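Local coordinates for tannase (Fusobacterium nucleatum subsp. nucleatum ATCC 25586, PDB 6YQ4), which acts on gallotannins as a tannase, probably by hydrolysing their galloyl ester bonds, and carries a bound magnesium ion, at residues A[181-186]-A[417-422]; A[211-216]-A[423-428]. One frame throughout, in Å; residues are numbered along the deposited sequence.

Contact 1 (A[181-186]-A[417-422]); sequences SQDYLP and IIKMMN
M420 lies between D183 and Y184, and these three side chains bury most of the surface shared by 181-186 and 417-422. The unbranched thioether can follow two unlike neighbours: M420 CG packs on D183 CB at 3.8 Å and also covers one face of the Y184 ring, a CH-pi contact with the CG atom 27° off the ring normal. With SD anti to CA (chi2 -178°), the sulfur runs on alongside the ring, and M420 SD forms an oblique Met-aromatic contact with it, 4.5 Å from its centroid. The Y184 and M420 side chains run past each other in opposite directions, which brings the phenol to the methionine backbone, and Y184 OH donates to M420 O at 2.7 Å. Tyrosine suits this place because its ring is apolar while its hydroxyl can engage a carbonyl near the C-terminal end of helix 415-420. D183 meets the extended chain of K419 at about a right angle; D183 OD2 and K419 NZ form a weak, 3.4 Å salt bridge, whereas the stronger partner of this oxygen is the hydroxyl of Y426. The contact joins the turn after helix 167-177 to helix 415-420, helix-end packing on the flank of an alpha/beta-hydrolase core.

Contact 2 (A[211-216]-A[423-428]); sequences NLENAD and PMYYID
Y425 reaches across to E213, and Y425 OH donates to E213 OE2 at 2.6 Å, using the anti lone pair of the carboxylate. Ring and carboxylate planes lie only 15° apart, and the oxygen sits at the ring edge, as expected for a phenol bonding within its own plane. To get there E213 places CG between its backbone N and carbonyl carbon (chi1 66°) and then bends at chi2. Separately, M424 lays its CG against the amide of N211, 3.6 Å from N211 ND2, while also packing on I454 of helix 450-461.

Around this first shell, amides fix the polar groups. N214 ND2 donates almost straight to N211 OD1, at 2.8 Å and 173°, and N422 ND2 bonds to both N211 OD1 and E213 OE2. The second donor at E213 OE2 would probably stabilise the charged carboxylate. N211 ND2 is engaged by Y275, so asparagine suits this buried place by donating and accepting at once. N422 OD1 in turn takes the backbone N of M424. The network links the start of helix 212-223 to the approach to strand 435-439, at the base of the long insertion between neighbouring strands of an alpha/beta-hydrolase sheet.

Overall arrangement
From the N terminus the chain passes 181-186, then strand 202-206, then 211-216, before a long excursion in which helix outweighs strand returns it to 417-422 and, directly after, 423-428. Contact 1 closes a loop with 230 residues between its segments and contact 2 one with 206; because the segments alternate, the loops cross instead of nesting. Strands 202-206 and 435-439 are neighbours in the sheet, so the returning chain is tied at both places just before it re-enters the core. The excursion occupies the position where alpha/beta-hydrolases commonly carry a lid. Residues 417-428 thus connect the helix 185-191 region with the start of helix 212-223.

Contact 1 (A[181-186]-A[417-422])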
# COMPACT_ATOMS: atom_id res chain seq x y z
N SER A 181 -9.53 -15.93 1.85
CA SER A 181 -8.52 -16.98 1.83
C SER A 181 -8.46 -17.64 3.20
O SER A 181 -8.53 -16.97 4.24
CB SER A 181 -7.16 -16.42 1.44
OG SER A 181 -6.14 -17.27 1.95
N GLN A 182 -8.33 -18.97 3.20
CA GLN A 182 -8.36 -19.73 4.44
C GLN A 182 -7.12 -19.51 5.30
O GLN A 182 -7.18 -19.74 6.51
CB GLN A 182 -8.50 -21.21 4.11
CG GLN A 182 -9.69 -21.53 3.23
CD GLN A 182 -10.81 -22.20 3.98
OE1 GLN A 182 -11.75 -21.55 4.43
NE2 GLN A 182 -10.72 -23.53 4.12
N ASP A 183 -6.02 -19.06 4.70
CA ASP A 183 -4.77 -18.83 5.43
C ASP A 183 -4.95 -17.93 6.65
O ASP A 183 -4.24 -18.07 7.65
CB ASP A 183 -3.74 -18.20 4.51
CG ASP A 183 -3.49 -19.02 3.27
OD1 ASP A 183 -4.20 -20.03 3.07
OD2 ASP A 183 -2.58 -18.64 2.50
N TYR A 184 -5.88 -16.97 6.56
CA TYR A 184 -6.05 -15.97 7.59
C TYR A 184 -7.01 -16.40 8.70
O TYR A 184 -6.98 -15.80 9.79
CB TYR A 184 -6.55 -14.68 6.94
CG TYR A 184 -5.64 -14.19 5.84
CD1 TYR A 184 -4.58 -13.36 6.12
CD2 TYR A 184 -5.86 -14.56 4.51
CE1 TYR A 184 -3.74 -12.91 5.11
CE2 TYR A 184 -5.03 -14.11 3.51
CZ TYR A 184 -3.98 -13.29 3.80
OH TYR A 184 -3.16 -12.84 2.79
N LEU A 185 -7.83 -17.42 8.46
CA LEU A 185 -8.86 -17.81 9.43
C LEU A 185 -8.30 -18.21 10.79
O LEU A 185 -8.86 -17.75 11.80
CB LEU A 185 -9.73 -18.93 8.84
CG LEU A 185 -10.21 -18.83 7.40
CD1 LEU A 185 -11.22 -19.94 7.15
CD2 LEU A 185 -10.84 -17.46 7.12
N PRO A 186 -7.26 -19.04 10.91
CA PRO A 186 -6.76 -19.36 12.27
C PRO A 186 -6.36 -18.13 13.07
O PRO A 186 -6.46 -18.13 14.30
CB PRO A 186 -5.55 -20.28 12.01
CG PRO A 186 -5.83 -20.91 10.67
CD PRO A 186 -6.53 -19.80 9.87
N ILE A 417 3.98 -17.05 6.05
CA ILE A 417 3.74 -15.67 6.45
C ILE A 417 4.27 -14.70 5.40
O ILE A 417 3.67 -13.65 5.15
CB ILE A 417 4.36 -15.43 7.84
CG1 ILE A 417 3.64 -16.31 8.87
CG2 ILE A 417 4.27 -13.97 8.22
CD1 ILE A 417 4.07 -16.09 10.30
N ILE A 418 5.39 -15.02 4.77
CA ILE A 418 5.80 -14.24 3.60
C ILE A 418 4.68 -14.26 2.56
O ILE A 418 4.34 -13.21 1.98
CB ILE A 418 7.12 -14.78 3.03
CG1 ILE A 418 8.21 -14.74 4.12
CG2 ILE A 418 7.55 -13.98 1.82
CD1 ILE A 418 9.58 -15.19 3.65
N LYS A 419 4.07 -15.43 2.34
CA LYS A 419 2.98 -15.54 1.38
C LYS A 419 1.81 -14.65 1.75
O LYS A 419 1.31 -13.87 0.93
CB LYS A 419 2.51 -16.99 1.27
CG LYS A 419 1.39 -17.13 0.27
CD LYS A 419 0.63 -18.46 0.40
CE LYS A 419 -0.74 -18.34 -0.30
NZ LYS A 419 -1.40 -19.64 -0.48
N MET A 420 1.36 -14.74 3.01
CA MET A 420 0.17 -14.01 3.45
C MET A 420 0.31 -12.50 3.35
O MET A 420 -0.71 -11.80 3.47
CB MET A 420 -0.17 -14.36 4.89
CG MET A 420 -0.96 -15.65 5.02
SD MET A 420 -1.38 -15.96 6.75
CE MET A 420 0.04 -16.93 7.19
N MET A 421 1.52 -11.97 3.16
CA MET A 421 1.71 -10.53 3.02
C MET A 421 1.79 -10.09 1.58
O MET A 421 1.91 -8.89 1.33
CB MET A 421 2.97 -10.04 3.76
CG MET A 421 2.98 -10.27 5.26
SD MET A 421 1.54 -9.54 6.05
CE MET A 421 1.55 -7.83 5.41
N ASN A 422 1.74 -11.03 0.62
CA ASN A 422 2.01 -10.71 -0.78
C ASN A 422 0.80 -10.93 -1.68
O ASN A 422 0.45 -12.09 -1.97
CB ASN A 422 3.19 -11.52 -1.29
CG ASN A 422 3.63 -11.07 -2.67
OD1 ASN A 422 3.06 -10.13 -3.24
ND2 ASN A 422 4.66 -11.71 -3.21

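Contact 2 (A[211-216]-A[423-428])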
# COMPACT_ATOMS: atom_id res chain seq x y z
N ASN A 211 5.12 -7.05 -2.57
CA ASN A 211 6.01 -8.00 -3.22
C ASN A 211 7.40 -7.97 -2.57
O ASN A 211 8.42 -7.99 -3.26
CB ASN A 211 6.10 -7.70 -4.70
CG ASN A 211 6.36 -8.92 -5.54
OD1 ASN A 211 6.74 -9.97 -5.02
ND2 ASN A 211 6.12 -8.80 -6.86
N LEU A 212 7.42 -7.94 -1.22
CA LEU A 212 8.63 -7.56 -0.49
C LEU A 212 9.82 -8.44 -0.84
O LEU A 212 10.92 -7.95 -1.11
CB LEU A 212 8.38 -7.58 1.02
CG LEU A 212 7.41 -6.46 1.38
CD1 LEU A 212 7.08 -6.50 2.84
CD2 LEU A 212 8.02 -5.15 0.96
N GLU A 213 9.62 -9.76 -0.88
CA GLU A 213 10.72 -10.66 -1.19
C GLU A 213 11.24 -10.50 -2.63
O GLU A 213 12.36 -10.95 -2.91
CB GLU A 213 10.29 -12.12 -0.94
CG GLU A 213 9.19 -12.66 -1.86
CD GLU A 213 7.81 -12.37 -1.33
OE1 GLU A 213 7.69 -11.37 -0.59
OE2 GLU A 213 6.84 -13.11 -1.67
N ASN A 214 10.48 -9.87 -3.55
CA ASN A 214 11.03 -9.58 -4.88
C ASN A 214 11.39 -8.12 -5.09
O ASN A 214 11.88 -7.77 -6.18
CB ASN A 214 10.08 -10.03 -5.99
CG ASN A 214 9.84 -11.53 -5.98
OD1 ASN A 214 10.76 -12.31 -6.24
ND2 ASN A 214 8.61 -11.95 -5.68
N ALA A 215 11.17 -7.25 -4.11
CA ALA A 215 11.44 -5.83 -4.34
C ALA A 215 12.92 -5.46 -4.33
O ALA A 215 13.27 -4.37 -4.81
CB ALA A 215 10.67 -5.00 -3.32
N ASP A 216 13.81 -6.33 -3.82
CA ASP A 216 15.25 -6.04 -3.86
C ASP A 216 15.84 -6.17 -5.26
O ASP A 216 16.62 -5.31 -5.70
CB ASP A 216 16.00 -6.97 -2.91
CG ASP A 216 15.86 -6.55 -1.46
OD1 ASP A 216 15.91 -5.33 -1.18
OD2 ASP A 216 15.69 -7.46 -0.61
N PRO A 423 0.14 -9.88 -2.17
CA PRO A 423 -1.02 -10.07 -3.04
C PRO A 423 -0.74 -10.92 -4.28
O PRO A 423 -1.68 -11.53 -4.81
CB PRO A 423 -1.40 -8.64 -3.46
CG PRO A 423 -0.78 -7.77 -2.56
CD PRO A 423 0.44 -8.46 -1.96
N MET A 424 0.52 -10.99 -4.73
CA MET A 424 0.84 -11.77 -5.93
C MET A 424 0.38 -13.22 -5.83
O MET A 424 -0.11 -13.78 -6.82
CB MET A 424 2.34 -11.72 -6.20
CG MET A 424 2.84 -10.33 -6.54
SD MET A 424 2.02 -9.61 -7.97
CE MET A 424 2.72 -10.65 -9.23
N TYR A 425 0.51 -13.85 -4.67
CA TYR A 425 0.13 -15.26 -4.59
C TYR A 425 -1.38 -15.46 -4.51
O TYR A 425 -1.82 -16.60 -4.42
CB TYR A 425 0.79 -15.94 -3.39
CG TYR A 425 2.28 -15.77 -3.32
CD1 TYR A 425 3.11 -16.43 -4.21
CD2 TYR A 425 2.85 -14.92 -2.37
CE1 TYR A 425 4.50 -16.27 -4.15
CE2 TYR A 425 4.22 -14.75 -2.31
CZ TYR A 425 5.04 -15.42 -3.20
OH TYR A 425 6.39 -15.24 -3.13
N TYR A 426 -2.17 -14.39 -4.51
CA TYR A 426 -3.61 -14.53 -4.33
C TYR A 426 -4.43 -14.04 -5.52
O TYR A 426 -5.62 -14.33 -5.59
CB TYR A 426 -4.07 -13.78 -3.06
CG TYR A 426 -3.53 -14.35 -1.76
CD1 TYR A 426 -4.18 -15.39 -1.10
CD2 TYR A 426 -2.36 -13.84 -1.19
CE1 TYR A 426 -3.69 -15.91 0.09
CE2 TYR A 426 -1.87 -14.36 -0.01
CZ TYR A 426 -2.52 -15.39 0.63
OH TYR A 426 -2.00 -15.86 1.80
N ILE A 427 -3.83 -13.31 -6.45
CA ILE A 427 -4.58 -12.71 -7.54
C ILE A 427 -4.78 -13.75 -8.63
O ILE A 427 -3.82 -14.33 -9.13
CB ILE A 427 -3.83 -11.48 -8.09
CG1 ILE A 427 -3.79 -10.37 -7.04
CG2 ILE A 427 -4.50 -11.00 -9.37
CD1 ILE A 427 -2.80 -9.29 -7.36
N ASP A 428 -6.04 -13.95 -9.00
CA ASP A 428 -6.54 -15.01 -9.88
C ASP A 428 -7.59 -14.40 -10.78
O ASP A 428 -8.13 -13.32 -10.50
CB ASP A 428 -7.26 -16.12 -9.09
CG ASP A 428 -6.54 -17.40 -9.13
OD1 ASP A 428 -5.44 -17.43 -9.73
OD2 ASP A 428 -7.07 -18.38 -8.55